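PDB 4KVF: rhamnose ABC transporter, periplasmic rhamnose-binding protein from Kribbella flavida, which probably binds rhamnose or a related sugar outside the membrane and delivers it to an ABC transporter for import. Local coordinates for residues A156-G161 and V273-L278; K198-A203 and Q221-L226; D207-S212 and A240-S245. One frame throughout, in Å; residues are numbered along the deposited sequence.

Interaction 1 (A156-G161 and V273-L278)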
ATOM      1  N   ALA A 156      18.100  -1.340   3.777  1.00 29.12           N
ATOM      2  CA  ALA A 156      19.156  -2.340   3.602  1.00 29.83           C
ATOM      3  C   ALA A 156      20.546  -1.743   3.832  1.00 35.80           C
ATOM      4  O   ALA A 156      21.390  -2.346   4.488  1.00 37.23           O
ATOM      5  CB  ALA A 156      19.076  -2.976   2.226  1.00 30.91           C
ATOM      6  N   LYS A 157      20.763  -0.539   3.310  1.00 32.48           N
ATOM      7  CA  LYS A 157      22.055   0.129   3.427  1.00 30.95           C
ATOM      8  C   LYS A 157      22.404   0.446   4.881  1.00 40.31           C
ATOM      9  O   LYS A 157      23.531   0.226   5.312  1.00 44.71           O
ATOM     10  CB  LYS A 157      22.084   1.409   2.588  1.00 38.74           C
ATOM     11  CG  LYS A 157      23.461   2.060   2.479  1.00 44.47           C
ATOM     12  CD  LYS A 157      23.410   3.184   1.456  1.00 45.87           C
ATOM     13  CE  LYS A 157      24.745   3.863   1.244  1.00 58.28           C
ATOM     14  NZ  LYS A 157      24.571   4.954   0.242  1.00 63.34           N
ATOM     15  N   GLU A 158      21.428   0.962   5.624  1.00 44.03           N
ATOM     16  CA  GLU A 158      21.616   1.248   7.044  1.00 41.47           C
ATOM     17  C   GLU A 158      21.962  -0.028   7.812  1.00 43.47           C
ATOM     18  O   GLU A 158      22.940  -0.072   8.558  1.00 46.29           O
ATOM     19  CB  GLU A 158      20.352   1.889   7.628  1.00 44.89           C
ATOM     20  CG  GLU A 158      19.990   3.239   7.029  1.00 54.70           C
ATOM     21  CD  GLU A 158      18.584   3.690   7.397  1.00 67.03           C
ATOM     22  OE1 GLU A 158      18.300   4.905   7.291  1.00 64.36           O
ATOM     23  OE2 GLU A 158      17.760   2.829   7.779  1.00 75.15           O
ATOM     24  N   LEU A 159      21.158  -1.069   7.616  1.00 38.25           N
ATOM     25  CA  LEU A 159      21.337  -2.327   8.341  1.00 40.73           C
ATOM     26  C   LEU A 159      22.670  -2.997   8.005  1.00 41.09           C
ATOM     27  O   LEU A 159      23.260  -3.688   8.840  1.00 46.46           O
ATOM     28  CB  LEU A 159      20.155  -3.271   8.062  1.00 39.09           C
ATOM     29  CG  LEU A 159      18.802  -2.793   8.615  1.00 34.17           C
ATOM     30  CD1 LEU A 159      17.642  -3.536   7.954  1.00 36.63           C
ATOM     31  CD2 LEU A 159      18.768  -2.972  10.130  1.00 43.45           C
ATOM     32  N   ALA A 160      23.159  -2.777   6.787  1.00 38.10           N
ATOM     33  CA  ALA A 160      24.427  -3.363   6.349  1.00 37.67           C
ATOM     34  C   ALA A 160      25.614  -2.494   6.748  1.00 48.97           C
ATOM     35  O   ALA A 160      26.761  -2.824   6.446  1.00 55.71           O
ATOM     36  CB  ALA A 160      24.428  -3.577   4.848  1.00 39.96           C
ATOM     37  N   GLY A 161      25.334  -1.378   7.412  1.00 45.15           N
ATOM     38  CA  GLY A 161      26.382  -0.451   7.795  1.00 51.23           C
ATOM     39  C   GLY A 161      27.081   0.168   6.598  1.00 57.91           C
ATOM     40  O   GLY A 161      28.289   0.402   6.632  1.00 55.06           O
ATOM     41  N   VAL A 273      14.180  -8.200  14.005  1.00 40.29           N
ATOM     42  CA  VAL A 273      13.970  -7.169  12.996  1.00 39.30           C
ATOM     43  C   VAL A 273      14.012  -5.795  13.652  1.00 51.29           C
ATOM     44  O   VAL A 273      13.345  -5.559  14.664  1.00 54.61           O
ATOM     45  CB  VAL A 273      12.626  -7.366  12.279  1.00 42.89           C
ATOM     46  CG1 VAL A 273      12.328  -6.186  11.362  1.00 37.81           C
ATOM     47  CG2 VAL A 273      12.640  -8.676  11.506  1.00 47.97           C
ATOM     48  N   LYS A 274      14.813  -4.898  13.089  1.00 46.60           N
ATOM     49  CA  LYS A 274      14.949  -3.558  13.648  1.00 46.01           C
ATOM     50  C   LYS A 274      14.079  -2.559  12.906  1.00 42.28           C
ATOM     51  O   LYS A 274      13.537  -1.628  13.505  1.00 45.41           O
ATOM     52  CB  LYS A 274      16.416  -3.116  13.652  1.00 44.96           C
ATOM     53  CG  LYS A 274      17.293  -3.988  14.554  1.00 50.62           C
ATOM     54  CD  LYS A 274      18.657  -3.367  14.820  1.00 62.22           C
ATOM     55  CE  LYS A 274      19.737  -4.024  13.974  1.00 66.24           C
ATOM     56  NZ  LYS A 274      21.088  -3.472  14.278  1.00 68.40           N
ATOM     57  N   LYS A 275      13.926  -2.775  11.605  1.00 35.18           N
ATOM     58  CA  LYS A 275      13.205  -1.840  10.764  1.00 40.34           C
ATOM     59  C   LYS A 275      12.572  -2.594   9.597  1.00 37.39           C
ATOM     60  O   LYS A 275      13.171  -3.524   9.055  1.00 36.31           O
ATOM     61  CB  LYS A 275      14.182  -0.789  10.232  1.00 46.60           C
ATOM     62  CG  LYS A 275      13.611   0.607  10.066  1.00 57.87           C
ATOM     63  CD  LYS A 275      14.688   1.583   9.591  1.00 63.55           C
ATOM     64  CE  LYS A 275      14.940   2.695  10.606  1.00 64.15           C
ATOM     65  NZ  LYS A 275      15.561   3.895   9.966  1.00 65.34           N
ATOM     66  N   PHE A 276      11.349  -2.210   9.243  1.00 34.02           N
ATOM     67  CA  PHE A 276      10.714  -2.661   8.007  1.00 29.46           C
ATOM     68  C   PHE A 276       9.700  -1.599   7.590  1.00 31.08           C
ATOM     69  O   PHE A 276       9.479  -0.637   8.324  1.00 34.77           O
ATOM     70  CB  PHE A 276      10.086  -4.070   8.141  1.00 34.85           C
ATOM     71  CG  PHE A 276       8.853  -4.133   9.022  1.00 36.96           C
ATOM     72  CD1 PHE A 276       8.960  -4.370  10.384  1.00 39.79           C
ATOM     73  CD2 PHE A 276       7.585  -3.995   8.474  1.00 37.25           C
ATOM     74  CE1 PHE A 276       7.829  -4.432  11.191  1.00 36.99           C
ATOM     75  CE2 PHE A 276       6.450  -4.061   9.269  1.00 40.57           C
ATOM     76  CZ  PHE A 276       6.574  -4.283  10.636  1.00 43.72           C
ATOM     77  N   ALA A 277       9.114  -1.749   6.410  1.00 29.55           N
ATOM     78  CA  ALA A 277       8.189  -0.745   5.894  1.00 28.00           C
ATOM     79  C   ALA A 277       6.846  -1.335   5.490  1.00 30.01           C
ATOM     80  O   ALA A 277       6.719  -2.532   5.266  1.00 29.95           O
ATOM     81  CB  ALA A 277       8.812  -0.026   4.689  1.00 27.32           C
ATOM     82  N   LEU A 278       5.839  -0.473   5.412  1.00 27.80           N
ATOM     83  CA  LEU A 278       4.613  -0.762   4.682  1.00 28.80           C
ATOM     84  C   LEU A 278       3.919   0.584   4.560  1.00 31.27           C
ATOM     85  O   LEU A 278       4.514   1.547   4.081  1.00 34.44           O
ATOM     86  CB  LEU A 278       3.723  -1.790   5.402  1.00 29.60           C
ATOM     87  CG  LEU A 278       2.641  -2.458   4.539  1.00 28.89           C
ATOM     88  CD1 LEU A 278       3.229  -3.501   3.564  1.00 28.14           C
ATOM     89  CD2 LEU A 278       1.532  -3.076   5.388  1.00 32.12           C
TER
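E158 and K275 meet through their charged ends, the one polar link between 156-161 and 273-278. Followed outward from CB, the K275 chain first meets the glutamate at CD, 3.8 Å from E158 OE2, and CE lies 4.0 Å from that same oxygen. NZ closes the approach, donating a hydrogen bond to E158 OE2 over 3.3 Å as part of a salt bridge, while E158 OE1 stays 4.0 Å from NZ. The ammonium therefore addresses one oxygen, from the syn side but 29° out of the carboxylate plane, a long and tilted bond. The lysine, bent at chi3 (-118°), lies roughly perpendicular to the glutamate. E158 itself, extended beyond CG, reaches across from the last turn of helix 145-159. The same NZ also forms a salt bridge with E331, its stronger polar partner, and is thus shared by two carboxylates. A methionine in place of K275 would probably leave both E158 and E331 without their shared counter-charge. Beside this pair, L159 CD2 and K274 CE approach to 4.1 Å, the leucine and lysine chains running antiparallel alongside each other; L159 also packs on A254 and T256 of strand 254-257. The helix ends just beyond in a Schellman motif: G161 has positive phi (64°), and its N bonds back to E158 O over 3.0 Å. The arrangement is a surface salt bridge between a helix C-terminus and the residues leading into strand 276-278, set in the layered alpha/beta fold of a periplasmic sugar-binding protein.

Interaction 2 (K198-A203 and Q221-L226); sequences KLVKIA and QSYPNL
V200 lays a methyl over one face of the Y223 ring, and the contact is built on this CH-pi approach. V200 CG2 lies 3.9 Å from the ring centroid and 15° off the ring normal, so the methyl stands above the face with a slight offset toward the rim. Its nearest ring atom is CD1, with V200 CG2 and Y223 CD1 3.8 Å apart; V200 CB stands just beyond the rim near CE1, 3.9 Å from Y223 CE1. The two side chains point opposite ways as they pass, the valine lying along the CD1-CE1 side of the ring. Its first torsion explains which branch is used: CG1 is anti to the carbonyl carbon (chi1 -64°), which places CG2 between the backbone N and that carbon and aims it at the ring.

K201 approaches differently. Its chain runs nearly perpendicular to the tyrosine, and K201 CB comes within 3.7 Å of Y223 CE2, oblique to the ring. The bend at chi2 (66°) keeps K201 CD beside the phenol oxygen, 4.0 Å from Y223 OH, and only the end of the chain beyond it leaves the tyrosine. No hydrogen bond joins the two segments. L226 CD1 comes to 4.1 Å from the same V200 CG2, so that one methyl serves both the aromatic face and the leucine. Y223 and L226 are brought together by a type I turn, closed by L226 N donating to Y223 O over 3.0 Å.

V200 also packs on E165 of the adjoining strand 164-170, and L226 reaches A167 there as well as L220 of helix 209-222. Strand 197-204 is the outermost strand of its parallel sheet on this side, and the contact packs it against the exit of helix 209-222, where the chain turns toward strand 226-231.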
ATOM      1  N   LYS A 198      25.983  -4.818  -2.716  1.00 40.09           N
ATOM      2  CA  LYS A 198      25.885  -5.751  -3.836  1.00 39.04           C
ATOM      3  C   LYS A 198      24.711  -6.702  -3.663  1.00 39.17           C
ATOM      4  O   LYS A 198      24.612  -7.411  -2.667  1.00 37.43           O
ATOM      5  CB  LYS A 198      27.174  -6.558  -3.996  1.00 36.82           C
ATOM      6  CG  LYS A 198      28.430  -5.711  -4.200  1.00 50.10           C
ATOM      7  CD  LYS A 198      28.260  -4.708  -5.340  1.00 49.93           C
ATOM      8  CE  LYS A 198      29.575  -4.006  -5.655  1.00 50.04           C
ATOM      9  N   LEU A 199      23.820  -6.709  -4.647  1.00 30.13           N
ATOM     10  CA  LEU A 199      22.708  -7.652  -4.679  1.00 28.55           C
ATOM     11  C   LEU A 199      23.218  -8.985  -5.225  1.00 32.44           C
ATOM     12  O   LEU A 199      23.550  -9.083  -6.404  1.00 35.21           O
ATOM     13  CB  LEU A 199      21.600  -7.097  -5.572  1.00 29.41           C
ATOM     14  CG  LEU A 199      20.386  -7.998  -5.793  1.00 28.85           C
ATOM     15  CD1 LEU A 199      19.692  -8.312  -4.466  1.00 35.18           C
ATOM     16  CD2 LEU A 199      19.412  -7.347  -6.782  1.00 30.65           C
ATOM     17  N   VAL A 200      23.301 -10.008  -4.373  1.00 31.88           N
ATOM     18  CA  VAL A 200      23.942 -11.263  -4.778  1.00 34.90           C
ATOM     19  C   VAL A 200      22.972 -12.318  -5.302  1.00 32.71           C
ATOM     20  O   VAL A 200      23.378 -13.237  -6.018  1.00 33.19           O
ATOM     21  CB  VAL A 200      24.764 -11.904  -3.632  1.00 33.92           C
ATOM     22  CG1 VAL A 200      25.923 -11.003  -3.243  1.00 35.98           C
ATOM     23  CG2 VAL A 200      23.869 -12.202  -2.426  1.00 34.85           C
ATOM     24  N   LYS A 201      21.702 -12.196  -4.942  1.00 27.77           N
ATOM     25  CA  LYS A 201      20.735 -13.222  -5.280  1.00 27.81           C
ATOM     26  C   LYS A 201      19.316 -12.727  -5.061  1.00 31.75           C
ATOM     27  O   LYS A 201      19.037 -11.968  -4.131  1.00 29.32           O
ATOM     28  CB  LYS A 201      20.992 -14.474  -4.428  1.00 30.39           C
ATOM     29  CG  LYS A 201      20.079 -15.668  -4.714  1.00 38.91           C
ATOM     30  CD  LYS A 201      20.309 -16.240  -6.101  1.00 46.06           C
ATOM     31  CE  LYS A 201      19.420 -17.455  -6.334  1.00 53.48           C
ATOM     32  NZ  LYS A 201      19.614 -18.043  -7.693  1.00 60.81           N
ATOM     33  N   ILE A 202      18.425 -13.141  -5.950  1.00 25.78           N
ATOM     34  CA  ILE A 202      16.999 -13.016  -5.705  1.00 24.71           C
ATOM     35  C   ILE A 202      16.418 -14.418  -5.601  1.00 30.54           C
ATOM     36  O   ILE A 202      16.553 -15.220  -6.531  1.00 32.03           O
ATOM     37  CB  ILE A 202      16.298 -12.246  -6.841  1.00 27.64           C
ATOM     38  CG1 ILE A 202      16.906 -10.842  -6.979  1.00 30.72           C
ATOM     39  CG2 ILE A 202      14.785 -12.200  -6.595  1.00 26.62           C
ATOM     40  CD1 ILE A 202      16.423 -10.088  -8.195  1.00 32.70           C
ATOM     41  N   ALA A 203      15.803 -14.721  -4.462  1.00 28.97           N
ATOM     42  CA  ALA A 203      15.145 -16.006  -4.250  1.00 27.49           C
ATOM     43  C   ALA A 203      13.635 -15.793  -4.211  1.00 31.12           C
ATOM     44  O   ALA A 203      13.161 -14.699  -3.891  1.00 30.23           O
ATOM     45  CB  ALA A 203      15.628 -16.650  -2.944  1.00 29.81           C
ATOM     46  N   GLN A 221      22.724 -20.074   4.005  1.00 42.13           N
ATOM     47  CA  GLN A 221      23.702 -21.148   3.859  1.00 48.27           C
ATOM     48  C   GLN A 221      24.575 -20.918   2.629  1.00 49.41           C
ATOM     49  O   GLN A 221      25.768 -21.220   2.640  1.00 50.30           O
ATOM     50  CB  GLN A 221      23.010 -22.516   3.783  1.00 53.85           C
ATOM     51  CG  GLN A 221      22.405 -22.979   5.102  1.00 63.23           C
ATOM     52  CD  GLN A 221      21.697 -24.322   4.992  1.00 73.13           C
ATOM     53  OE1 GLN A 221      21.833 -25.029   3.991  1.00 83.50           O
ATOM     54  NE2 GLN A 221      20.932 -24.677   6.024  1.00 66.45           N
ATOM     55  N   SER A 222      23.978 -20.360   1.582  1.00 43.34           N
ATOM     56  CA  SER A 222      24.682 -20.156   0.322  1.00 49.63           C
ATOM     57  C   SER A 222      25.593 -18.928   0.336  1.00 47.30           C
ATOM     58  O   SER A 222      26.628 -18.917  -0.322  1.00 43.56           O
ATOM     59  CB  SER A 222      23.680 -20.059  -0.824  1.00 51.63           C
ATOM     60  OG  SER A 222      22.776 -21.145  -0.763  1.00 60.47           O
ATOM     61  N   TYR A 223      25.210 -17.903   1.090  1.00 43.91           N
ATOM     62  CA  TYR A 223      25.995 -16.667   1.166  1.00 36.39           C
ATOM     63  C   TYR A 223      26.431 -16.347   2.604  1.00 42.31           C
ATOM     64  O   TYR A 223      25.784 -15.565   3.294  1.00 43.95           O
ATOM     65  CB  TYR A 223      25.217 -15.498   0.528  1.00 32.40           C
ATOM     66  CG  TYR A 223      24.908 -15.767  -0.930  1.00 32.49           C
ATOM     67  CD1 TYR A 223      25.825 -15.443  -1.922  1.00 40.18           C
ATOM     68  CD2 TYR A 223      23.729 -16.400  -1.312  1.00 34.97           C
ATOM     69  CE1 TYR A 223      25.562 -15.708  -3.259  1.00 37.01           C
ATOM     70  CE2 TYR A 223      23.457 -16.668  -2.649  1.00 35.53           C
ATOM     71  CZ  TYR A 223      24.386 -16.323  -3.614  1.00 35.39           C
ATOM     72  OH  TYR A 223      24.143 -16.583  -4.938  1.00 41.15           O
ATOM     73  N   PRO A 224      27.538 -16.963   3.055  1.00 49.20           N
ATOM     74  CA  PRO A 224      28.022 -16.794   4.433  1.00 52.98           C
ATOM     75  C   PRO A 224      28.340 -15.346   4.813  1.00 53.77           C
ATOM     76  O   PRO A 224      28.399 -15.029   6.003  1.00 56.41           O
ATOM     77  CB  PRO A 224      29.297 -17.653   4.477  1.00 59.60           C
ATOM     78  CG  PRO A 224      29.660 -17.907   3.045  1.00 60.97           C
ATOM     79  CD  PRO A 224      28.361 -17.917   2.294  1.00 50.93           C
ATOM     80  N   ASN A 225      28.531 -14.487   3.815  1.00 52.22           N
ATOM     81  CA  ASN A 225      28.885 -13.092   4.059  1.00 50.70           C
ATOM     82  C   ASN A 225      27.680 -12.158   3.933  1.00 47.40           C
ATOM     83  O   ASN A 225      27.828 -10.936   3.900  1.00 43.88           O
ATOM     84  CB  ASN A 225      29.997 -12.645   3.107  1.00 56.80           C
ATOM     85  CG  ASN A 225      31.284 -13.417   3.312  1.00 63.61           C
ATOM     86  OD1 ASN A 225      31.839 -13.990   2.372  1.00 71.58           O
ATOM     87  ND2 ASN A 225      31.767 -13.439   4.551  1.00 57.67           N
ATOM     88  N   LEU A 226      26.491 -12.745   3.871  1.00 42.97           N
ATOM     89  CA  LEU A 226      25.264 -11.975   3.697  1.00 38.14           C
ATOM     90  C   LEU A 226      24.986 -11.059   4.893  1.00 41.68           C
ATOM     91  O   LEU A 226      25.049 -11.493   6.044  1.00 41.14           O
ATOM     92  CB  LEU A 226      24.094 -12.932   3.492  1.00 44.17           C
ATOM     93  CG  LEU A 226      22.812 -12.337   2.932  1.00 37.25           C
ATOM     94  CD1 LEU A 226      23.077 -11.705   1.579  1.00 36.08           C
ATOM     95  CD2 LEU A 226      21.760 -13.428   2.818  1.00 39.39           C
TER

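Interaction 3 (D207-S212 and A240-S245); sequences DDDQKS and ASRYVS
D209 and R242 join two helices through a salt bridge in which a single carboxylate oxygen takes both terminal nitrogens of the guanidinium. R242 NH2 donates to D209 OD1 over 3.0 Å with an N-H...O angle of 150°. The second bond, from R242 NH1 to D209 OD1 at 3.3 Å, is weak. D209 OD1 sits at the edge of the guanidinium, near its plane, and R242 NH2 meets it on the syn side, close to the carboxylate plane. The two flat groups nevertheless do not lie in one plane: they are turned 63° against each other. This twist distinguishes the arrangement from a coplanar pair with two parallel bonds. D209 OD2 remains 3.4 Å from R242 NH1 without a hydrogen bond being formed.

The arginine gets there by a chain extended through its first two torsions and bent at chi3 (70°), which turns the guanidinium toward the start of the other helix. The R242 side chain also touches F213 of helix 209-222 and Y267 of helix 261-269. D209 also packs on A239, one residue before 240-245.

Helices 209-222 and 234-245 are consecutive helices of an alpha/beta lobe, separated by strand 226-231, and the bridge ties the first turn of the earlier one to the last turns of the later one. Farther along the same interface, the rings of Y243 and F213 meet edge-to-face.

The cap of its own helix probably steadies D209. D208 occupies the N-cap, and its OD2 accepts from K211 N over 3.1 Å, the donor coming from above the carboxylate plane. Two donors of S212 grip D208 O, the backbone N and OG each at 2.8 Å.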
ATOM      1  N   ASP A 207       5.082 -16.278  -1.870  1.00 33.01           N
ATOM      2  CA  ASP A 207       4.077 -15.894  -0.872  1.00 35.64           C
ATOM      3  C   ASP A 207       3.557 -17.086  -0.070  1.00 40.02           C
ATOM      4  O   ASP A 207       2.429 -17.074   0.420  1.00 43.67           O
ATOM      5  CB  ASP A 207       2.911 -15.142  -1.513  1.00 37.25           C
ATOM      6  CG  ASP A 207       3.200 -13.675  -1.693  1.00 47.19           C
ATOM      7  OD1 ASP A 207       4.172 -13.190  -1.074  1.00 41.44           O
ATOM      8  OD2 ASP A 207       2.456 -13.007  -2.444  1.00 39.95           O
ATOM      9  N   ASP A 208       4.397 -18.108   0.052  1.00 38.05           N
ATOM     10  CA  ASP A 208       4.096 -19.300   0.832  1.00 37.52           C
ATOM     11  C   ASP A 208       4.991 -19.339   2.073  1.00 43.24           C
ATOM     12  O   ASP A 208       6.215 -19.245   1.964  1.00 40.99           O
ATOM     13  CB  ASP A 208       4.320 -20.546  -0.020  1.00 44.64           C
ATOM     14  CG  ASP A 208       4.101 -21.829   0.761  1.00 54.02           C
ATOM     15  OD1 ASP A 208       3.024 -21.977   1.378  1.00 63.81           O
ATOM     16  OD2 ASP A 208       5.011 -22.682   0.769  1.00 50.95           O
ATOM     17  N   ASP A 209       4.368 -19.477   3.244  1.00 43.98           N
ATOM     18  CA  ASP A 209       5.059 -19.438   4.540  1.00 50.29           C
ATOM     19  C   ASP A 209       6.234 -20.413   4.603  1.00 48.56           C
ATOM     20  O   ASP A 209       7.372 -20.018   4.874  1.00 42.84           O
ATOM     21  CB  ASP A 209       4.051 -19.727   5.666  1.00 58.66           C
ATOM     22  CG  ASP A 209       4.563 -19.341   7.053  1.00 62.75           C
ATOM     23  OD1 ASP A 209       5.353 -18.383   7.177  1.00 49.28           O
ATOM     24  OD2 ASP A 209       4.149 -19.997   8.036  1.00 66.62           O
ATOM     25  N   GLN A 210       5.954 -21.683   4.329  1.00 50.41           N
ATOM     26  CA  GLN A 210       6.964 -22.737   4.394  1.00 52.88           C
ATOM     27  C   GLN A 210       8.080 -22.608   3.356  1.00 52.83           C
ATOM     28  O   GLN A 210       9.257 -22.840   3.658  1.00 46.21           O
ATOM     29  CB  GLN A 210       6.294 -24.107   4.284  1.00 52.33           C
ATOM     30  CG  GLN A 210       6.131 -24.816   5.613  1.00 71.71           C
ATOM     31  CD  GLN A 210       7.428 -25.437   6.096  1.00 80.13           C
ATOM     32  OE1 GLN A 210       8.277 -24.763   6.684  1.00 81.47           O
ATOM     33  NE2 GLN A 210       7.591 -26.731   5.843  1.00 83.38           N
ATOM     34  N   LYS A 211       7.720 -22.255   2.128  1.00 41.32           N
ATOM     35  CA  LYS A 211       8.733 -22.098   1.094  1.00 46.17           C
ATOM     36  C   LYS A 211       9.598 -20.880   1.392  1.00 37.70           C
ATOM     37  O   LYS A 211      10.813 -20.915   1.215  1.00 39.16           O
ATOM     38  CB  LYS A 211       8.113 -21.982  -0.299  1.00 41.59           C
ATOM     39  CG  LYS A 211       9.087 -22.375  -1.405  1.00 53.26           C
ATOM     40  CD  LYS A 211       8.735 -21.770  -2.758  1.00 55.10           C
ATOM     41  CE  LYS A 211       9.778 -22.164  -3.800  1.00 53.69           C
ATOM     42  NZ  LYS A 211       9.591 -21.474  -5.109  1.00 60.04           N
ATOM     43  N   SER A 212       8.972 -19.811   1.865  1.00 38.20           N
ATOM     44  CA  SER A 212       9.710 -18.589   2.186  1.00 30.80           C
ATOM     45  C   SER A 212      10.711 -18.883   3.309  1.00 35.54           C
ATOM     46  O   SER A 212      11.854 -18.415   3.287  1.00 31.00           O
ATOM     47  CB  SER A 212       8.751 -17.467   2.582  1.00 32.23           C
ATOM     48  OG  SER A 212       7.956 -17.081   1.468  1.00 31.21           O
ATOM     49  N   ALA A 240      11.148 -15.335   6.909  1.00 32.56           N
ATOM     50  CA  ALA A 240      12.588 -15.140   7.074  1.00 29.56           C
ATOM     51  C   ALA A 240      12.931 -14.793   8.514  1.00 31.02           C
ATOM     52  O   ALA A 240      13.897 -15.308   9.069  1.00 32.30           O
ATOM     53  CB  ALA A 240      13.103 -14.063   6.129  1.00 28.51           C
ATOM     54  N   SER A 241      12.125 -13.923   9.118  1.00 35.41           N
ATOM     55  CA  SER A 241      12.329 -13.528  10.505  1.00 39.07           C
ATOM     56  C   SER A 241      12.182 -14.720  11.428  1.00 35.67           C
ATOM     57  O   SER A 241      12.961 -14.894  12.374  1.00 37.58           O
ATOM     58  CB  SER A 241      11.323 -12.451  10.902  1.00 42.00           C
ATOM     59  OG  SER A 241      11.429 -11.342  10.034  1.00 38.72           O
ATOM     60  N   ARG A 242      11.178 -15.545  11.153  1.00 35.84           N
ATOM     61  CA  ARG A 242      10.950 -16.724  11.975  1.00 38.30           C
ATOM     62  C   ARG A 242      12.137 -17.675  11.884  1.00 38.83           C
ATOM     63  O   ARG A 242      12.534 -18.272  12.880  1.00 44.05           O
ATOM     64  CB  ARG A 242       9.653 -17.441  11.593  1.00 45.25           C
ATOM     65  CG  ARG A 242       9.271 -18.550  12.568  1.00 48.11           C
ATOM     66  CD  ARG A 242       7.908 -19.141  12.256  1.00 48.70           C
ATOM     67  NE  ARG A 242       7.912 -19.920  11.022  1.00 43.85           N
ATOM     68  CZ  ARG A 242       7.400 -19.502   9.871  1.00 43.82           C
ATOM     69  NH1 ARG A 242       7.454 -20.284   8.803  1.00 54.02           N
ATOM     70  NH2 ARG A 242       6.833 -18.302   9.784  1.00 42.63           N
ATOM     71  N   TYR A 243      12.710 -17.813  10.692  1.00 42.61           N
ATOM     72  CA  TYR A 243      13.902 -18.643  10.562  1.00 37.67           C
ATOM     73  C   TYR A 243      15.075 -18.034  11.316  1.00 41.45           C
ATOM     74  O   TYR A 243      15.718 -18.703  12.113  1.00 44.53           O
ATOM     75  CB  TYR A 243      14.321 -18.866   9.110  1.00 38.20           C
ATOM     76  CG  TYR A 243      15.674 -19.534   9.059  1.00 38.42           C
ATOM     77  CD1 TYR A 243      15.819 -20.852   9.442  1.00 41.44           C
ATOM     78  CD2 TYR A 243      16.812 -18.836   8.671  1.00 40.23           C
ATOM     79  CE1 TYR A 243      17.053 -21.472   9.426  1.00 50.85           C
ATOM     80  CE2 TYR A 243      18.060 -19.450   8.655  1.00 44.47           C
ATOM     81  CZ  TYR A 243      18.171 -20.768   9.029  1.00 49.48           C
ATOM     82  OH  TYR A 243      19.402 -21.393   9.013  1.00 54.18           O
ATOM     83  N   VAL A 244      15.369 -16.769  11.035  1.00 41.62           N
ATOM     84  CA  VAL A 244      16.510 -16.108  11.662  1.00 38.23           C
ATOM     85  C   VAL A 244      16.396 -16.078  13.191  1.00 47.81           C
ATOM     86  O   VAL A 244      17.381 -16.309  13.893  1.00 50.94           O
ATOM     87  CB  VAL A 244      16.743 -14.701  11.064  1.00 40.80           C
ATOM     88  CG1 VAL A 244      17.766 -13.930  11.873  1.00 46.60           C
ATOM     89  CG2 VAL A 244      17.200 -14.834   9.614  1.00 41.20           C
ATOM     90  N   SER A 245      15.187 -15.849  13.696  1.00 48.04           N
ATOM     91  CA  SER A 245      14.942 -15.788  15.136  1.00 48.62           C
ATOM     92  C   SER A 245      15.333 -17.074  15.858  1.00 54.46           C
ATOM     93  O   SER A 245      15.805 -17.040  16.997  1.00 62.28           O
ATOM     94  CB  SER A 245      13.470 -15.466  15.405  1.00 56.43           C
ATOM     95  OG  SER A 245      13.234 -15.269  16.789  1.00 58.87           O
TER

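Overall arrangement
The three contacts lie in one lobe, around the four-stranded parallel sheet ordered 197-204, 164-170, 226-231, 254-257, with centres about 16 to 17 Å apart. Interactions 2 and 3 share helix 209-222: interaction 3 holds its beginning and interaction 2 its exit, and their segments alternate along the chain. Interaction 1 spans both of them, from the end of helix 145-159 to the approach to strand 276-278. It also touches interaction 3 by packing, V273 CG2 lying 3.3 Å from S241 OG, whereas its nearest atoms to interaction 2 are about 8 Å away. All three join helices of the lobe to other parts: an edge strand, another helix and the approach to strand 276-278.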